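Local coordinates for aminoacyltransferase FemA (Staphylococcus aureus, PDB 1LRZ), which catalyses addition of glycines 2 and 3 to the pentaglycine bridge of staphylococcal peptidoglycan, using glycyl-tRNA as donor, at residues Leu116-Gly120 / Lys384-Ile390; Leu163-Ala168 / Ile350-Leu354; Phe204-Met208 / Ala329-Ser333. All blocks are in the same frame, centred on the assembly; numbering follows the deposited sequence.

Contact 1 of 3, residues Leu116-Gly120 / Lys384-Ile390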
ATOM      1  N   LEU A 116      -7.742  14.623  -6.543  1.00 14.85           N
ATOM      2  CA  LEU A 116      -9.198  14.486  -6.596  1.00 14.76           C
ATOM      3  C   LEU A 116      -9.706  13.961  -5.262  1.00 14.77           C
ATOM      4  O   LEU A 116      -8.902  13.562  -4.416  1.00 14.17           O
ATOM      5  CB  LEU A 116      -9.601  13.483  -7.693  1.00 10.76           C
ATOM      6  CG  LEU A 116      -9.147  13.797  -9.131  1.00 17.87           C
ATOM      7  CD1 LEU A 116      -7.780  13.173  -9.408  1.00 18.64           C
ATOM      8  CD2 LEU A 116     -10.149  13.244 -10.107  1.00 16.01           C
ATOM      9  N   ASN A 117     -11.024  13.976  -5.063  1.00 15.69           N
ATOM     10  CA  ASN A 117     -11.590  13.376  -3.855  1.00 14.94           C
ATOM     11  C   ASN A 117     -12.092  12.014  -4.326  1.00 15.93           C
ATOM     12  O   ASN A 117     -12.033  11.709  -5.524  1.00 14.23           O
ATOM     13  CB  ASN A 117     -12.743  14.207  -3.253  1.00 19.14           C
ATOM     14  CG  ASN A 117     -13.898  14.449  -4.231  1.00 18.10           C
ATOM     15  OD1 ASN A 117     -14.202  13.623  -5.091  1.00 19.58           O
ATOM     16  ND2 ASN A 117     -14.565  15.587  -4.066  1.00 18.88           N
ATOM     17  N   HIS A 118     -12.584  11.186  -3.413  1.00 15.25           N
ATOM     18  CA  HIS A 118     -13.047   9.863  -3.807  1.00 15.91           C
ATOM     19  C   HIS A 118     -14.393   9.817  -4.509  1.00 20.37           C
ATOM     20  O   HIS A 118     -14.950   8.736  -4.700  1.00 21.23           O
ATOM     21  CB  HIS A 118     -13.050   8.923  -2.605  1.00 13.07           C
ATOM     22  CG  HIS A 118     -11.675   8.569  -2.124  1.00 17.90           C
ATOM     23  ND1 HIS A 118     -10.776   9.518  -1.683  1.00 15.74           N
ATOM     24  CD2 HIS A 118     -11.056   7.370  -1.981  1.00 17.77           C
ATOM     25  CE1 HIS A 118      -9.668   8.921  -1.280  1.00 17.24           C
ATOM     26  NE2 HIS A 118      -9.812   7.616  -1.450  1.00 17.67           N
ATOM     27  N   ASP A 119     -14.911  10.985  -4.886  1.00 21.24           N
ATOM     28  CA  ASP A 119     -16.170  11.070  -5.613  1.00 24.25           C
ATOM     29  C   ASP A 119     -15.817  11.379  -7.065  1.00 26.37           C
ATOM     30  O   ASP A 119     -16.697  11.567  -7.901  1.00 26.23           O
ATOM     31  CB  ASP A 119     -17.048  12.193  -5.056  1.00 29.09           C
ATOM     32  CG  ASP A 119     -17.660  11.851  -3.700  1.00 33.57           C
ATOM     33  OD1 ASP A 119     -18.155  12.778  -3.033  1.00 42.61           O
ATOM     34  OD2 ASP A 119     -17.667  10.669  -3.298  1.00 36.10           O
ATOM     35  N   GLY A 120     -14.521  11.447  -7.357  1.00 23.65           N
ATOM     36  CA  GLY A 120     -14.093  11.725  -8.717  1.00 22.77           C
ATOM     37  C   GLY A 120     -14.042  13.191  -9.118  1.00 23.61           C
ATOM     38  O   GLY A 120     -13.920  13.503 -10.304  1.00 23.99           O
ATOM     39  N   LYS A 384     -11.914   5.856   1.155  1.00 16.84           N
ATOM     40  CA  LYS A 384     -12.481   7.182   1.385  1.00 16.73           C
ATOM     41  C   LYS A 384     -12.726   7.421   2.876  1.00 16.94           C
ATOM     42  O   LYS A 384     -12.464   8.514   3.398  1.00 15.76           O
ATOM     43  CB  LYS A 384     -13.804   7.309   0.616  1.00 18.32           C
ATOM     44  CG  LYS A 384     -14.494   8.652   0.760  1.00 16.35           C
ATOM     45  CD  LYS A 384     -15.823   8.635   0.037  1.00 20.05           C
ATOM     46  CE  LYS A 384     -16.614   9.907   0.304  1.00 21.65           C
ATOM     47  NZ  LYS A 384     -17.893   9.895  -0.464  1.00 31.44           N
ATOM     48  N   GLY A 385     -13.210   6.381   3.553  1.00 14.21           N
ATOM     49  CA  GLY A 385     -13.512   6.470   4.970  1.00 14.67           C
ATOM     50  C   GLY A 385     -12.336   6.786   5.884  1.00 19.68           C
ATOM     51  O   GLY A 385     -12.549   7.195   7.030  1.00 15.68           O
ATOM     52  N   TYR A 386     -11.106   6.604   5.390  1.00 14.53           N
ATOM     53  CA  TYR A 386      -9.902   6.884   6.173  1.00 14.71           C
ATOM     54  C   TYR A 386      -9.423   8.327   6.001  1.00 16.20           C
ATOM     55  O   TYR A 386      -8.392   8.719   6.554  1.00 17.76           O
ATOM     56  CB  TYR A 386      -8.770   5.924   5.769  1.00 14.08           C
ATOM     57  CG  TYR A 386      -8.871   4.555   6.404  1.00 15.72           C
ATOM     58  CD1 TYR A 386      -8.334   4.305   7.668  1.00 13.05           C
ATOM     59  CD2 TYR A 386      -9.527   3.513   5.750  1.00 17.16           C
ATOM     60  CE1 TYR A 386      -8.449   3.037   8.262  1.00 16.32           C
ATOM     61  CE2 TYR A 386      -9.652   2.250   6.335  1.00 13.89           C
ATOM     62  CZ  TYR A 386      -9.112   2.014   7.586  1.00 18.16           C
ATOM     63  OH  TYR A 386      -9.233   0.749   8.151  1.00 19.00           O
ATOM     64  N   ASN A 387     -10.176   9.103   5.229  1.00 14.51           N
ATOM     65  CA  ASN A 387      -9.857  10.500   4.944  1.00 15.89           C
ATOM     66  C   ASN A 387      -8.693  10.621   3.971  1.00 14.83           C
ATOM     67  O   ASN A 387      -7.975  11.607   3.996  1.00 18.13           O
ATOM     68  CB  ASN A 387      -9.506  11.293   6.219  1.00 14.18           C
ATOM     69  CG  ASN A 387      -9.612  12.800   6.006  1.00 16.12           C
ATOM     70  OD1 ASN A 387      -8.821  13.580   6.535  1.00 22.94           O
ATOM     71  ND2 ASN A 387     -10.600  13.213   5.233  1.00 13.65           N
ATOM     72  N   ALA A 388      -8.500   9.619   3.128  1.00 14.72           N
ATOM     73  CA  ALA A 388      -7.431   9.664   2.147  1.00 13.85           C
ATOM     74  C   ALA A 388      -7.877  10.590   1.023  1.00 15.55           C
ATOM     75  O   ALA A 388      -9.044  10.986   0.975  1.00 13.51           O
ATOM     76  CB  ALA A 388      -7.179   8.275   1.595  1.00 11.66           C
ATOM     77  N   GLU A 389      -6.957  10.964   0.136  1.00 12.08           N
ATOM     78  CA  GLU A 389      -7.331  11.799  -1.009  1.00 16.22           C
ATOM     79  C   GLU A 389      -6.863  11.057  -2.263  1.00 14.09           C
ATOM     80  O   GLU A 389      -6.081  10.121  -2.155  1.00 16.35           O
ATOM     81  CB  GLU A 389      -6.670  13.187  -0.927  1.00 19.88           C
ATOM     82  CG  GLU A 389      -5.280  13.246  -1.499  1.00 28.75           C
ATOM     83  CD  GLU A 389      -4.639  14.631  -1.388  1.00 36.28           C
ATOM     84  OE1 GLU A 389      -5.259  15.636  -1.826  1.00 36.41           O
ATOM     85  OE2 GLU A 389      -3.504  14.699  -0.869  1.00 33.87           O
ATOM     86  N   ILE A 390      -7.331  11.447  -3.446  1.00 13.05           N
ATOM     87  CA  ILE A 390      -6.882  10.756  -4.657  1.00 12.69           C
ATOM     88  C   ILE A 390      -5.759  11.529  -5.365  1.00 15.97           C
ATOM     89  O   ILE A 390      -5.823  12.754  -5.506  1.00 12.92           O
ATOM     90  CB  ILE A 390      -8.019  10.580  -5.696  1.00 13.98           C
ATOM     91  CG1 ILE A 390      -9.169   9.742  -5.110  1.00 12.28           C
ATOM     92  CG2 ILE A 390      -7.463   9.910  -6.960  1.00 14.91           C
ATOM     93  CD1 ILE A 390      -8.770   8.339  -4.683  1.00  9.77           C
TER
HETATM   94  O   HOH W   1      -8.039  16.110  -2.701  1.00 34.74           O
HETATM   95  O   HOH W   2     -11.317  12.108  -0.882  1.00 22.41           O

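Contact 2 of 3, residues Leu163-Ala168 / Ile350-Leu354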
ATOM      1  N   LEU A 163       0.085  11.731   6.486  1.00 16.33           N
ATOM      2  CA  LEU A 163       0.302  11.609   7.926  1.00 15.78           C
ATOM      3  C   LEU A 163       1.187  12.716   8.502  1.00 17.20           C
ATOM      4  O   LEU A 163       1.437  12.751   9.712  1.00 17.88           O
ATOM      5  CB  LEU A 163       0.930  10.249   8.237  1.00 16.17           C
ATOM      6  CG  LEU A 163       0.195   8.974   7.782  1.00 19.15           C
ATOM      7  CD1 LEU A 163       1.033   7.762   8.167  1.00 17.11           C
ATOM      8  CD2 LEU A 163      -1.190   8.885   8.416  1.00 14.15           C
ATOM      9  N   LYS A 164       1.675  13.608   7.643  1.00 17.80           N
ATOM     10  CA  LYS A 164       2.550  14.681   8.098  1.00 17.96           C
ATOM     11  C   LYS A 164       1.916  15.481   9.239  1.00 22.01           C
ATOM     12  O   LYS A 164       0.790  15.971   9.114  1.00 23.24           O
ATOM     13  CB  LYS A 164       2.893  15.626   6.939  1.00 18.01           C
ATOM     14  CG  LYS A 164       3.913  16.714   7.313  1.00 18.90           C
ATOM     15  CD  LYS A 164       5.255  16.072   7.702  1.00 21.07           C
ATOM     16  CE  LYS A 164       6.294  17.090   8.143  1.00 23.89           C
ATOM     17  NZ  LYS A 164       7.600  16.418   8.397  1.00 26.19           N
ATOM     18  N   ASP A 165       2.645  15.594  10.346  1.00 23.52           N
ATOM     19  CA  ASP A 165       2.205  16.339  11.527  1.00 25.32           C
ATOM     20  C   ASP A 165       0.920  15.833  12.184  1.00 26.95           C
ATOM     21  O   ASP A 165       0.191  16.594  12.825  1.00 25.17           O
ATOM     22  CB  ASP A 165       2.060  17.830  11.195  1.00 26.43           C
ATOM     23  CG  ASP A 165       3.396  18.478  10.822  1.00 29.90           C
ATOM     24  OD1 ASP A 165       4.449  17.947  11.230  1.00 30.18           O
ATOM     25  OD2 ASP A 165       3.391  19.519  10.136  1.00 28.87           O
ATOM     26  N   LYS A 166       0.647  14.545  12.030  1.00 26.17           N
ATOM     27  CA  LYS A 166      -0.541  13.964  12.640  1.00 25.81           C
ATOM     28  C   LYS A 166      -0.188  12.822  13.565  1.00 23.42           C
ATOM     29  O   LYS A 166       0.836  12.162  13.383  1.00 22.63           O
ATOM     30  CB  LYS A 166      -1.519  13.499  11.554  1.00 25.16           C
ATOM     31  CG  LYS A 166      -2.344  14.650  11.036  1.00 26.80           C
ATOM     32  CD  LYS A 166      -2.911  14.417   9.670  1.00 31.37           C
ATOM     33  CE  LYS A 166      -3.663  15.666   9.223  1.00 35.25           C
ATOM     34  NZ  LYS A 166      -4.086  15.586   7.789  1.00 42.14           N
ATOM     35  N   THR A 167      -1.024  12.625  14.580  1.00 20.36           N
ATOM     36  CA  THR A 167      -0.849  11.543  15.535  1.00 19.25           C
ATOM     37  C   THR A 167      -1.945  10.541  15.216  1.00 19.66           C
ATOM     38  O   THR A 167      -2.855  10.822  14.424  1.00 16.31           O
ATOM     39  CB  THR A 167      -1.092  11.990  16.981  1.00 20.26           C
ATOM     40  OG1 THR A 167      -2.467  12.379  17.122  1.00 22.41           O
ATOM     41  CG2 THR A 167      -0.182  13.157  17.349  1.00 23.59           C
ATOM     42  N   ALA A 168      -1.868   9.383  15.857  1.00 18.95           N
ATOM     43  CA  ALA A 168      -2.859   8.339  15.663  1.00 16.71           C
ATOM     44  C   ALA A 168      -4.258   8.849  16.027  1.00 19.04           C
ATOM     45  O   ALA A 168      -5.245   8.501  15.368  1.00 16.77           O
ATOM     46  CB  ALA A 168      -2.497   7.148  16.512  1.00 17.34           C
ATOM     47  N   ILE A 350      -0.702   1.754   9.543  1.00 15.88           N
ATOM     48  CA  ILE A 350      -0.799   3.207   9.628  1.00 16.70           C
ATOM     49  C   ILE A 350       0.048   3.601  10.850  1.00 17.74           C
ATOM     50  O   ILE A 350       0.787   4.592  10.818  1.00 15.63           O
ATOM     51  CB  ILE A 350      -2.258   3.666   9.860  1.00 17.55           C
ATOM     52  CG1 ILE A 350      -3.047   3.548   8.553  1.00 16.60           C
ATOM     53  CG2 ILE A 350      -2.280   5.078  10.417  1.00 12.65           C
ATOM     54  CD1 ILE A 350      -4.530   3.840   8.704  1.00 17.01           C
ATOM     55  N   ASN A 351      -0.058   2.814  11.924  1.00 14.21           N
ATOM     56  CA  ASN A 351       0.715   3.095  13.134  1.00 14.55           C
ATOM     57  C   ASN A 351       2.200   2.861  12.921  1.00 18.58           C
ATOM     58  O   ASN A 351       3.034   3.562  13.511  1.00 18.21           O
ATOM     59  CB  ASN A 351       0.201   2.267  14.314  1.00 16.08           C
ATOM     60  CG  ASN A 351      -0.870   3.010  15.098  1.00 23.87           C
ATOM     61  OD1 ASN A 351      -0.566   3.965  15.816  1.00 23.15           O
ATOM     62  ND2 ASN A 351      -2.132   2.602  14.935  1.00 23.82           N
ATOM     63  N   TYR A 352       2.531   1.878  12.082  1.00 16.01           N
ATOM     64  CA  TYR A 352       3.924   1.604  11.773  1.00 15.99           C
ATOM     65  C   TYR A 352       4.513   2.911  11.219  1.00 18.45           C
ATOM     66  O   TYR A 352       5.543   3.396  11.693  1.00 17.11           O
ATOM     67  CB  TYR A 352       4.028   0.505  10.715  1.00 14.31           C
ATOM     68  CG  TYR A 352       5.457   0.179  10.316  1.00 17.10           C
ATOM     69  CD1 TYR A 352       6.061  -1.019  10.716  1.00 18.29           C
ATOM     70  CD2 TYR A 352       6.211   1.077   9.545  1.00 19.93           C
ATOM     71  CE1 TYR A 352       7.384  -1.319  10.355  1.00 20.01           C
ATOM     72  CE2 TYR A 352       7.530   0.793   9.182  1.00 17.68           C
ATOM     73  CZ  TYR A 352       8.107  -0.406   9.590  1.00 22.52           C
ATOM     74  OH  TYR A 352       9.405  -0.691   9.243  1.00 23.88           O
ATOM     75  N   ALA A 353       3.838   3.484  10.221  1.00 17.04           N
ATOM     76  CA  ALA A 353       4.287   4.732   9.597  1.00 14.88           C
ATOM     77  C   ALA A 353       4.412   5.889  10.604  1.00 16.58           C
ATOM     78  O   ALA A 353       5.410   6.619  10.600  1.00 14.35           O
ATOM     79  CB  ALA A 353       3.333   5.129   8.461  1.00 12.49           C
ATOM     80  N   LEU A 354       3.403   6.056  11.453  1.00 13.75           N
ATOM     81  CA  LEU A 354       3.414   7.120  12.455  1.00 16.41           C
ATOM     82  C   LEU A 354       4.568   6.959  13.449  1.00 18.26           C
ATOM     83  O   LEU A 354       5.244   7.921  13.785  1.00 18.46           O
ATOM     84  CB  LEU A 354       2.100   7.124  13.243  1.00 17.48           C
ATOM     85  CG  LEU A 354       0.833   7.527  12.501  1.00 20.61           C
ATOM     86  CD1 LEU A 354      -0.388   7.298  13.404  1.00 22.13           C
ATOM     87  CD2 LEU A 354       0.958   8.993  12.069  1.00 19.23           C
TER

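Contact 3 of 3, residues Phe204-Met208 / Ala329-Ser333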
ATOM      1  N   PHE A 204      -1.245 -16.020   3.602  1.00 29.21           N
ATOM      2  CA  PHE A 204      -1.564 -14.757   2.935  1.00 28.85           C
ATOM      3  C   PHE A 204      -2.220 -15.061   1.592  1.00 28.83           C
ATOM      4  O   PHE A 204      -3.218 -14.445   1.213  1.00 28.09           O
ATOM      5  CB  PHE A 204      -0.288 -13.937   2.697  1.00 29.59           C
ATOM      6  CG  PHE A 204      -0.445 -12.867   1.652  1.00 30.70           C
ATOM      7  CD1 PHE A 204      -1.155 -11.698   1.931  1.00 28.70           C
ATOM      8  CD2 PHE A 204       0.080 -13.050   0.369  1.00 28.90           C
ATOM      9  CE1 PHE A 204      -1.349 -10.725   0.943  1.00 29.37           C
ATOM     10  CE2 PHE A 204      -0.105 -12.085  -0.629  1.00 28.90           C
ATOM     11  CZ  PHE A 204      -0.822 -10.917  -0.342  1.00 29.40           C
ATOM     12  N   ARG A 205      -1.642 -16.022   0.880  1.00 29.86           N
ATOM     13  CA  ARG A 205      -2.137 -16.435  -0.428  1.00 36.34           C
ATOM     14  C   ARG A 205      -3.582 -16.917  -0.390  1.00 36.69           C
ATOM     15  O   ARG A 205      -4.323 -16.739  -1.357  1.00 36.86           O
ATOM     16  CB  ARG A 205      -1.245 -17.543  -0.985  1.00 38.43           C
ATOM     17  CG  ARG A 205       0.191 -17.106  -1.226  1.00 48.31           C
ATOM     18  CD  ARG A 205       0.489 -17.015  -2.711  1.00 54.80           C
ATOM     19  NE  ARG A 205      -0.458 -16.151  -3.405  1.00 59.92           N
ATOM     20  CZ  ARG A 205      -0.571 -16.074  -4.729  1.00 63.04           C
ATOM     21  NH1 ARG A 205       0.197 -16.814  -5.511  1.00 64.33           N
ATOM     22  NH2 ARG A 205      -1.430 -15.229  -5.284  1.00 64.89           N
ATOM     23  N   SER A 206      -3.983 -17.519   0.724  1.00 36.58           N
ATOM     24  CA  SER A 206      -5.348 -18.021   0.850  1.00 39.57           C
ATOM     25  C   SER A 206      -6.377 -16.896   0.742  1.00 41.50           C
ATOM     26  O   SER A 206      -7.510 -17.133   0.326  1.00 42.75           O
ATOM     27  CB  SER A 206      -5.537 -18.745   2.185  1.00 40.20           C
ATOM     28  OG  SER A 206      -5.617 -17.813   3.253  1.00 43.00           O
ATOM     29  N   PHE A 207      -5.988 -15.676   1.110  1.00 41.28           N
ATOM     30  CA  PHE A 207      -6.907 -14.536   1.044  1.00 40.48           C
ATOM     31  C   PHE A 207      -7.020 -13.914  -0.342  1.00 41.78           C
ATOM     32  O   PHE A 207      -7.960 -13.172  -0.614  1.00 42.34           O
ATOM     33  CB  PHE A 207      -6.495 -13.437   2.024  1.00 36.90           C
ATOM     34  CG  PHE A 207      -6.603 -13.831   3.458  1.00 33.16           C
ATOM     35  CD1 PHE A 207      -5.494 -14.309   4.142  1.00 30.95           C
ATOM     36  CD2 PHE A 207      -7.826 -13.767   4.119  1.00 33.22           C
ATOM     37  CE1 PHE A 207      -5.598 -14.707   5.472  1.00 29.39           C
ATOM     38  CE2 PHE A 207      -7.939 -14.165   5.452  1.00 31.60           C
ATOM     39  CZ  PHE A 207      -6.823 -14.643   6.128  1.00 27.90           C
ATOM     40  N   MET A 208      -6.054 -14.198  -1.208  1.00 43.09           N
ATOM     41  CA  MET A 208      -6.061 -13.647  -2.559  1.00 45.35           C
ATOM     42  C   MET A 208      -6.740 -14.627  -3.514  1.00 48.51           C
ATOM     43  O   MET A 208      -7.390 -14.223  -4.479  1.00 51.20           O
ATOM     44  CB  MET A 208      -4.627 -13.371  -3.032  1.00 43.20           C
ATOM     45  CG  MET A 208      -3.795 -12.498  -2.093  1.00 40.00           C
ATOM     46  SD  MET A 208      -4.569 -10.927  -1.661  1.00 32.95           S
ATOM     47  CE  MET A 208      -4.296 -10.007  -3.150  1.00 41.32           C
ATOM     48  N   ALA A 329      -1.363  -5.256  -1.694  1.00 20.07           N
ATOM     49  CA  ALA A 329      -2.384  -6.260  -1.933  1.00 19.89           C
ATOM     50  C   ALA A 329      -2.865  -6.800  -0.603  1.00 21.08           C
ATOM     51  O   ALA A 329      -2.132  -6.785   0.391  1.00 18.67           O
ATOM     52  CB  ALA A 329      -1.805  -7.392  -2.776  1.00 19.41           C
ATOM     53  N   GLY A 330      -4.101  -7.276  -0.586  1.00 21.13           N
ATOM     54  CA  GLY A 330      -4.643  -7.819   0.638  1.00 23.13           C
ATOM     55  C   GLY A 330      -5.978  -8.493   0.426  1.00 25.84           C
ATOM     56  O   GLY A 330      -6.573  -8.395  -0.649  1.00 24.52           O
ATOM     57  N   GLY A 331      -6.447  -9.177   1.461  1.00 24.65           N
ATOM     58  CA  GLY A 331      -7.721  -9.861   1.378  1.00 27.18           C
ATOM     59  C   GLY A 331      -8.259 -10.132   2.768  1.00 27.50           C
ATOM     60  O   GLY A 331      -7.497 -10.164   3.745  1.00 23.10           O
ATOM     61  N   THR A 332      -9.572 -10.323   2.853  1.00 25.01           N
ATOM     62  CA  THR A 332     -10.234 -10.592   4.120  1.00 27.54           C
ATOM     63  C   THR A 332     -11.257 -11.721   3.963  1.00 29.59           C
ATOM     64  O   THR A 332     -11.960 -11.793   2.960  1.00 25.71           O
ATOM     65  CB  THR A 332     -10.933  -9.323   4.634  1.00 28.54           C
ATOM     66  OG1 THR A 332      -9.940  -8.328   4.903  1.00 30.59           O
ATOM     67  CG2 THR A 332     -11.726  -9.607   5.915  1.00 28.91           C
ATOM     68  N   SER A 333     -11.323 -12.612   4.947  1.00 28.39           N
ATOM     69  CA  SER A 333     -12.263 -13.720   4.893  1.00 32.12           C
ATOM     70  C   SER A 333     -13.706 -13.213   4.965  1.00 31.68           C
ATOM     71  O   SER A 333     -14.073 -12.497   5.897  1.00 29.37           O
ATOM     72  CB  SER A 333     -12.000 -14.679   6.053  1.00 35.80           C
ATOM     73  OG  SER A 333     -13.051 -15.622   6.175  1.00 41.47           O
TER

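Contact 1 of 3, residues Leu116-Gly120 / Lys384-Ile390
Leu116 and Ile390 form an antiparallel hydrogen-bonded pair where strand 112-116 ends and strand 389-393 begins. Leu116 N donates to Ile390 O (2.9 Å), and Ile390 N donates in turn to Leu116 O (2.8 Å). Both apolar side chains lie on the same face of the sheet, their CB atoms 3.9 Å apart. Beyond this pair the chain turns through Asn117-Gly120, an Asx turn within a type I turn, with Asn117 OD1 accepting from Asp119 N. The turn places the His118 ring between Lys384 and Ile390. Ile390 CD1 sits over the centre of one His118 face, 3.5 Å from the centroid. Lys384 CA covers the opposite face toward the rim, and its CB and CG run back along His118 CB. The extended Lys384 chain (chi1 -179°) carries NZ out to Asp119 OD2, a salt bridge of 2.9 Å on the syn side of the carboxylate. His118 NE2 is hydrogen-bonded to Ser159 OG, while His118 ND1 meets a water (2.8 Å) that donates to Ala388 O. A flat, two-nitrogen ring suits this slot: its two faces take CH-pi contacts from Ile390 CD1 and Lys384 CA, its nitrogens are both engaged, and together these fix its rotation, leaving the ion pair at the solvent-facing edge of the contact.

Contact 2 of 3, residues Leu163-Ala168 / Ile350-Leu354
Ala168, the first residue of helix 168-173, and Thr167, its N-cap, pass beside helix 341-355 without any backbone hydrogen bond between them, the closest pairs of CA atoms being Ala168 with Asn351 (6.8 Å) and Thr167 with Leu354 (6.9 Å). Leu354 bridges the two segments with its forked end. Its CG lies beside the backbone N (chi1 -68°), and the two methyls divide the work: Leu354 CD1 rests 3.5 Å from Ala168 CA, while Leu354 CD2 turns toward Lys166 O (3.4 Å) and Leu163 CB (4.0 Å). Leu163 comes in at about a right angle to Leu354, and Leu163 CD1 lies 3.5 Å from Ala353 CB; the small alanine lets that methyl come close to the helix. Ala168 likewise suits its place, since its methyl, CB, touches Leu354 CD1 and Asn351 OD1, both on the side facing the helix. The amide of Asn351 is tied to its own helix, ND2 donating to Trp347 O, and adds only van der Waals contact here. The type II turn from Leu163 to Lys166 thus links strand 157-162 to helix 168-173, whose Ile171 also meets Leu163, and Tyr361 of strand 360-365 lies against both Leu163 and Ile350 of helix 341-355.

Contact 3 of 3, residues Phe204-Met208 / Ala329-Ser333
Phe207, in the last turn of helix 201-207, packs against Gly331 near the end of strand 325-332. The tightness here lies in the backbones, with the CA atoms of Phe207 and Gly331 only 4.8 Å apart. The beta carbon that Gly331 lacks would point at the helix, into the space taken by Phe207 O, which lies 3.9 Å from Gly331 CA; glycine is therefore what lets helix and strand come together. The Phe207 side chain then runs obliquely across the end of the strand. With CG beside its own backbone N (chi1 -66°), CB and CG pass over the Gly331 peptide, Phe207 CD2 reaches 3.6 Å from Gly331 O, and the ring presents an edge to Ser333 N, 3.8 Å from Phe207 CE2. Phe204 O lies at the edge of the same ring. No hydrogen bond crosses between the segments; the contact rests on van der Waals fit, much of it of side chains against strand backbone.

Packing is slacker around Phe204, whose ring edge comes no nearer to the strand than 4.1 Å, from Phe204 CE1 to Ala329 O. Its burial comes chiefly from other partners, among them Tyr225, met edge-to-face, and Phe317. The solvent side belongs to Met208, the last residue modelled before a chain break: exposed as a whole, it touches closely at its end. Bent at chi2 and chi3, its thioether folds back over the strand: Met208 SD stands 3.4 Å from Gly330 O, and Met208 CE touches Ala329 CB at 3.6 Å. A supple, unbranched chain suits this exposed position, lying across small residues.

Helix 201-207 thus lies over one face of the sheet, Phe204 resting on Val238 and Ala315 and Phe207 on Leu240, Ala315 and Pro312. The strand beneath is bonded through its backbone to strand 310-320, and helix 222-232 flanks the contact through Tyr225.

In the fold
Contacts 1 and 3 reach the same nine-stranded mixed sheet, contact 1 near the end where 112-116 pairs with 389-393, one strand in from the edge strand 122-125, contact 3 on strand 325-332. Contact 2 joins a turn and a helix start to helix 341-355, which connects the parallel strands 325-332 and 360-365 in a beta-alpha-beta crossover, consistent with the FemABX family's place in the acetyltransferase clan. Contacts 1 and 2 meet directly, Tyr386 packing on Ile350, whereas contact 3 stands apart, its centre about 24 and 25 Å from theirs. Contact 1, partly buried, mixes strand bonds, a sandwiched imidazole, waters and an ion pair. Contact 2 is also partly buried but relies on leucine and alanine, and the more superficial contact 3 on aromatic rings, methionine and glycine.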